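Local coordinates for trafficking protein particle complex subunit 3 (Naegleria fowleri, PDB 6AQ3) that carries a covalently bound palmitate and probably serves, as a subunit of the TRAPP complex, in the tethering of transport vesicles, at residues C[33-38]-C[54-59]; C[107-112]-C[176-181]. One frame throughout, in Å; residues are numbered along the deposited sequence.

Contact 1. Residues C[33-38]-C[54-59]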
loop_
_atom_site.group_PDB
_atom_site.type_symbol
_atom_site.label_atom_id
_atom_site.label_comp_id
_atom_site.label_asym_id
_atom_site.label_seq_id
_atom_site.Cartn_x
_atom_site.Cartn_y
_atom_site.Cartn_z
ATOM N N MET C 33 4.989 3.352 1.476
ATOM C CA MET C 33 6.125 2.476 1.189
ATOM C C MET C 33 5.725 1.273 0.337
ATOM O O MET C 33 6.486 0.850 -0.543
ATOM C CB MET C 33 6.812 2.027 2.482
ATOM C CG MET C 33 7.590 3.132 3.170
ATOM S SD MET C 33 8.484 2.559 4.643
ATOM C CE MET C 33 7.199 2.373 5.876
ATOM N N THR C 34 4.547 0.704 0.583
ATOM C CA THR C 34 4.086 -0.396 -0.250
ATOM C C THR C 34 3.902 0.067 -1.691
ATOM O O THR C 34 4.367 -0.588 -2.627
ATOM C CB THR C 34 2.779 -0.966 0.300
ATOM O OG1 THR C 34 2.981 -1.401 1.650
ATOM C CG2 THR C 34 2.299 -2.132 -0.548
ATOM N N TYR C 35 3.218 1.200 -1.880
ATOM C CA TYR C 35 3.063 1.780 -3.210
ATOM C C TYR C 35 4.419 2.096 -3.823
ATOM O O TYR C 35 4.655 1.808 -5.004
ATOM C CB TYR C 35 2.189 3.042 -3.141
ATOM C CG TYR C 35 1.932 3.676 -4.500
ATOM C CD1 TYR C 35 1.192 2.997 -5.467
ATOM C CD2 TYR C 35 2.417 4.935 -4.817
ATOM C CE1 TYR C 35 0.954 3.542 -6.708
ATOM C CE2 TYR C 35 2.178 5.502 -6.070
ATOM C CZ TYR C 35 1.435 4.789 -7.012
ATOM O OH TYR C 35 1.179 5.305 -8.268
ATOM N N GLY C 36 5.340 2.636 -3.011
ATOM C CA GLY C 36 6.680 2.931 -3.507
ATOM C C GLY C 36 7.415 1.708 -4.021
ATOM O O GLY C 36 8.107 1.779 -5.042
ATOM N N SER C 37 7.256 0.563 -3.338
ATOM C CA SER C 37 7.845 -0.677 -3.841
ATOM C C SER C 37 7.235 -1.073 -5.186
ATOM O O SER C 37 7.910 -1.685 -6.021
ATOM C CB SER C 37 7.652 -1.819 -2.840
ATOM O OG SER C 37 8.081 -1.463 -1.541
ATOM N N LEU C 38 5.946 -0.794 -5.383
ATOM C CA LEU C 38 5.302 -1.087 -6.660
ATOM C C LEU C 38 5.894 -0.232 -7.777
ATOM O O LEU C 38 6.298 -0.758 -8.820
ATOM C CB LEU C 38 3.787 -0.880 -6.547
ATOM C CG LEU C 38 2.966 -0.895 -7.852
ATOM C CD1 LEU C 38 3.106 -2.221 -8.619
ATOM C CD2 LEU C 38 1.516 -0.632 -7.545
ATOM N N THR C 54 0.270 4.425 -17.495
ATOM C CA THR C 54 -0.998 3.790 -17.849
ATOM C C THR C 54 -1.337 2.619 -16.933
ATOM O O THR C 54 -2.491 2.473 -16.513
ATOM C CB THR C 54 -0.944 3.358 -19.308
ATOM O OG1 THR C 54 -0.825 4.537 -20.114
ATOM C CG2 THR C 54 -2.191 2.557 -19.700
ATOM N N GLN C 55 -0.362 1.766 -16.614
ATOM C CA GLN C 55 -0.648 0.636 -15.734
ATOM C C GLN C 55 -0.978 1.086 -14.316
ATOM O O GLN C 55 -1.781 0.441 -13.628
ATOM C CB GLN C 55 0.533 -0.326 -15.730
ATOM C CG GLN C 55 0.544 -1.215 -16.939
ATOM C CD GLN C 55 -0.682 -2.099 -16.978
ATOM O OE1 GLN C 55 -0.991 -2.786 -15.995
ATOM N NE2 GLN C 55 -1.403 -2.075 -18.103
ATOM N N LEU C 56 -0.359 2.176 -13.850
ATOM C CA LEU C 56 -0.687 2.695 -12.532
ATOM C C LEU C 56 -2.132 3.173 -12.508
ATOM O O LEU C 56 -2.860 2.950 -11.530
ATOM C CB LEU C 56 0.287 3.826 -12.158
ATOM C CG LEU C 56 1.715 3.375 -11.819
ATOM C CD1 LEU C 56 2.701 4.554 -11.592
ATOM C CD2 LEU C 56 1.648 2.466 -10.578
ATOM N N GLU C 57 -2.572 3.807 -13.598
ATOM C CA GLU C 57 -3.949 4.260 -13.693
ATOM C C GLU C 57 -4.919 3.087 -13.698
ATOM O O GLU C 57 -5.953 3.128 -13.022
ATOM C CB GLU C 57 -4.124 5.094 -14.955
ATOM C CG GLU C 57 -5.357 5.985 -14.946
ATOM C CD GLU C 57 -6.632 5.246 -15.332
ATOM O OE1 GLU C 57 -6.536 4.105 -15.849
ATOM O OE2 GLU C 57 -7.730 5.812 -15.109
ATOM N N LYS C 58 -4.596 2.027 -14.438
ATOM C CA LYS C 58 -5.479 0.867 -14.506
ATOM C C LYS C 58 -5.576 0.160 -13.160
ATOM O O LYS C 58 -6.630 -0.383 -12.820
ATOM C CB LYS C 58 -5.005 -0.086 -15.601
ATOM N N MET C 59 -4.489 0.146 -12.393
ATOM C CA MET C 59 -4.543 -0.389 -11.042
ATOM C C MET C 59 -5.491 0.444 -10.188
ATOM O O MET C 59 -6.289 -0.103 -9.419
ATOM C CB MET C 59 -3.134 -0.411 -10.435
ATOM C CG MET C 59 -2.223 -1.512 -11.008
ATOM S SD MET C 59 -0.481 -1.276 -10.529
ATOM C CE MET C 59 0.375 -2.281 -11.729
#
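Leu38 and Met59 pack side by side: CD2 of Leu38 lies 3.6 Å from SD of Met59, and CD1 of Leu38 is 4.1 Å from the CE methyl of the same methionine. The two side chains overlap, running alongside each other in opposite senses. Beside them, Tyr35 reaches Leu56 with the far end of its ring. The Tyr35 hydroxyl OH is 3.7 Å from both methyls of Leu56, CD1 and CD2, so the phenol end rests against the fork of the leucine. Tyr35 CE1 is 4.1 Å from Leu56 CD2, which approaches the ring obliquely. Tyr35 gets there because its CG stands anti to the backbone N (chi1 -178°), which carries the ring out from its helix. Its hydroxyl is hydrogen-bonded to Tyr143 O, and this probably fixes the ring end. The Tyr35 side chain is about 5 Å from a bound palmitic acid at the nearest atoms. No hydrogen bond joins the two segments. Their axes stay 13.1 Å apart, so side chains alone bridge the gap. Gln41 of the second subunit packs on both Leu38 and Met59. This is apolar packing of two helices of the TRAPP component fold, 25-42 and 49-75, whose segments run roughly antiparallel at 139°, beside the dimer partner.

Contact 2. Residues C[107-112]-C[176-181]; sequences VTNWSK and QSEIRV
Arg180 turns the edge of its guanidinium group, with NH1 and NH2, to the backbone carbonyl of Asn109. Its NH1 donates to Asn109 O at 2.8 Å, with an N-H...O angle of 146°. NH2 adds a weak bond from Arg180 to the same Asn109 O at 3.3 Å. The oxygen lies 20° out of the guanidinium plane. The Arg180 chain bends at its second torsion, while its later torsions are extended, and this brings the planar group across to the turn. Arg180 NH1 also lies 3.3 Å from Asn109 CB. Two further partners hold the guanidinium: Ser118 OG bonds NH1, and Glu116 forms a salt bridge with NH2. They probably limit its rotation.

Glu178 approaches from the same strand. Its side chain is fully extended and runs nearly perpendicular to that of Asn109. The carboxylate and amide planes are 46° apart. Glu178 OE2 is hydrogen-bonded to Ser118 OG, so Ser118 serves both charged side chains.

This is a surface contact, made mainly by polar groups. A backbone carbonyl in the turn leaving edge strand 106-108 is held by an arginine two strands away, on strand 177-186 of the antiparallel sheet. Strand 116-121 lies between these two strands and supplies Glu116 and Ser118. Strand 160-168 flanks 177-186 on its other side, and Trp110 packs on helix 85-101 through Ala89.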
loop_
_atom_site.group_PDB
_atom_site.type_symbol
_atom_site.label_atom_id
_atom_site.label_comp_id
_atom_site.label_asym_id
_atom_site.label_seq_id
_atom_site.Cartn_x
_atom_site.Cartn_y
_atom_site.Cartn_z
ATOM N N VAL C 107 -10.089 22.992 -5.504
ATOM C CA VAL C 107 -10.656 22.960 -6.852
ATOM C C VAL C 107 -10.437 24.305 -7.535
ATOM O O VAL C 107 -10.802 25.352 -6.987
ATOM C CB VAL C 107 -12.159 22.641 -6.818
ATOM C CG1 VAL C 107 -12.730 22.668 -8.225
ATOM C CG2 VAL C 107 -12.410 21.291 -6.182
ATOM N N THR C 108 -9.932 24.270 -8.767
ATOM C CA THR C 108 -9.672 25.474 -9.546
ATOM C C THR C 108 -9.869 25.155 -11.019
ATOM O O THR C 108 -10.205 24.026 -11.395
ATOM C CB THR C 108 -8.240 26.006 -9.372
ATOM O OG1 THR C 108 -7.324 25.102 -10.008
ATOM C CG2 THR C 108 -7.851 26.170 -7.907
ATOM N N ASN C 109 -9.667 26.181 -11.851
ATOM C CA ASN C 109 -9.644 26.048 -13.309
ATOM C C ASN C 109 -10.913 25.388 -13.840
ATOM O O ASN C 109 -10.867 24.497 -14.690
ATOM C CB ASN C 109 -8.405 25.268 -13.765
ATOM C CG ASN C 109 -7.099 25.868 -13.256
ATOM O OD1 ASN C 109 -6.104 25.159 -13.080
ATOM N ND2 ASN C 109 -7.093 27.176 -13.030
ATOM N N TRP C 110 -12.062 25.839 -13.340
ATOM C CA TRP C 110 -13.329 25.353 -13.862
ATOM C C TRP C 110 -13.471 25.713 -15.332
ATOM O O TRP C 110 -13.017 26.770 -15.775
ATOM C CB TRP C 110 -14.510 25.958 -13.098
ATOM C CG TRP C 110 -14.799 25.299 -11.828
ATOM C CD1 TRP C 110 -14.439 25.717 -10.587
ATOM C CD2 TRP C 110 -15.509 24.072 -11.656
ATOM N NE1 TRP C 110 -14.896 24.830 -9.641
ATOM C CE2 TRP C 110 -15.549 23.805 -10.275
ATOM C CE3 TRP C 110 -16.120 23.171 -12.541
ATOM C CZ2 TRP C 110 -16.163 22.674 -9.753
ATOM C CZ3 TRP C 110 -16.719 22.045 -12.028
ATOM C CH2 TRP C 110 -16.743 21.806 -10.642
ATOM N N SER C 111 -14.080 24.820 -16.097
ATOM C CA SER C 111 -14.472 25.197 -17.442
ATOM C C SER C 111 -15.791 25.962 -17.398
ATOM O O SER C 111 -16.553 25.890 -16.429
ATOM C CB SER C 111 -14.596 23.964 -18.337
ATOM O OG SER C 111 -15.611 23.100 -17.873
ATOM N N LYS C 112 -16.058 26.710 -18.467
ATOM C CA LYS C 112 -17.287 27.494 -18.497
ATOM C C LYS C 112 -18.503 26.594 -18.333
ATOM O O LYS C 112 -19.403 26.899 -17.545
ATOM C CB LYS C 112 -17.379 28.308 -19.793
ATOM N N GLN C 176 3.176 22.654 -7.587
ATOM C CA GLN C 176 2.139 21.930 -6.866
ATOM C C GLN C 176 1.694 20.742 -7.707
ATOM O O GLN C 176 2.066 20.605 -8.875
ATOM C CB GLN C 176 0.955 22.852 -6.564
ATOM C CG GLN C 176 0.232 23.298 -7.817
ATOM C CD GLN C 176 -0.900 24.263 -7.528
ATOM O OE1 GLN C 176 -0.934 24.894 -6.475
ATOM N NE2 GLN C 176 -1.814 24.409 -8.478
ATOM N N SER C 177 0.850 19.906 -7.110
ATOM C CA SER C 177 0.184 18.839 -7.843
ATOM C C SER C 177 -1.121 19.366 -8.397
ATOM O O SER C 177 -1.825 20.133 -7.735
ATOM C CB SER C 177 -0.090 17.614 -6.967
ATOM O OG SER C 177 1.119 16.987 -6.602
ATOM N N GLU C 178 -1.430 18.958 -9.622
ATOM C CA GLU C 178 -2.688 19.300 -10.256
ATOM C C GLU C 178 -3.184 18.086 -11.011
ATOM O O GLU C 178 -2.451 17.522 -11.828
ATOM C CB GLU C 178 -2.535 20.488 -11.209
ATOM C CG GLU C 178 -3.814 20.741 -12.046
ATOM C CD GLU C 178 -3.717 21.956 -12.958
ATOM O OE1 GLU C 178 -2.663 22.634 -12.960
ATOM O OE2 GLU C 178 -4.705 22.229 -13.681
ATOM N N ILE C 179 -4.428 17.700 -10.746
ATOM C CA ILE C 179 -5.090 16.598 -11.434
ATOM C C ILE C 179 -6.330 17.151 -12.138
ATOM O O ILE C 179 -7.133 17.856 -11.519
ATOM C CB ILE C 179 -5.463 15.482 -10.444
ATOM C CG1 ILE C 179 -4.193 14.823 -9.908
ATOM C CG2 ILE C 179 -6.357 14.462 -11.129
ATOM C CD1 ILE C 179 -4.425 13.808 -8.798
ATOM N N ARG C 180 -6.472 16.845 -13.423
ATOM C CA ARG C 180 -7.565 17.327 -14.251
ATOM C C ARG C 180 -8.643 16.257 -14.326
ATOM O O ARG C 180 -8.334 15.081 -14.543
ATOM C CB ARG C 180 -7.080 17.646 -15.663
ATOM C CG ARG C 180 -8.076 18.424 -16.531
ATOM C CD ARG C 180 -8.261 19.800 -15.936
ATOM N NE ARG C 180 -8.967 20.712 -16.818
ATOM C CZ ARG C 180 -9.355 21.932 -16.466
ATOM N NH1 ARG C 180 -9.093 22.389 -15.250
ATOM N NH2 ARG C 180 -10.001 22.701 -17.337
ATOM N N VAL C 181 -9.899 16.662 -14.158
ATOM C CA VAL C 181 -11.039 15.750 -14.234
ATOM C C VAL C 181 -12.008 16.315 -15.261
ATOM O O VAL C 181 -12.502 17.435 -15.087
ATOM C CB VAL C 181 -11.742 15.579 -12.875
ATOM C CG1 VAL C 181 -12.803 14.513 -12.974
ATOM C CG2 VAL C 181 -10.719 15.232 -11.759
#

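Both segments of contact 1 come earlier in the chain than either segment of contact 2. Their centres are about 23 Å apart and their nearest atoms about 9 Å. They lie on opposite sides of the chain's centre, yet all four segments belong to the same TRAPP component family region. Contact 1 pairs the first two long helices, 25-42 and 49-75, and is buried beside the second subunit. Contact 2 belongs to the four-stranded antiparallel sheet, spanning strand 116-121 at the surface, where no other chain of the assembly touches it. One therefore belongs to the helical, dimer-facing part of the fold, close to bound palmitate, and the other to the sheet.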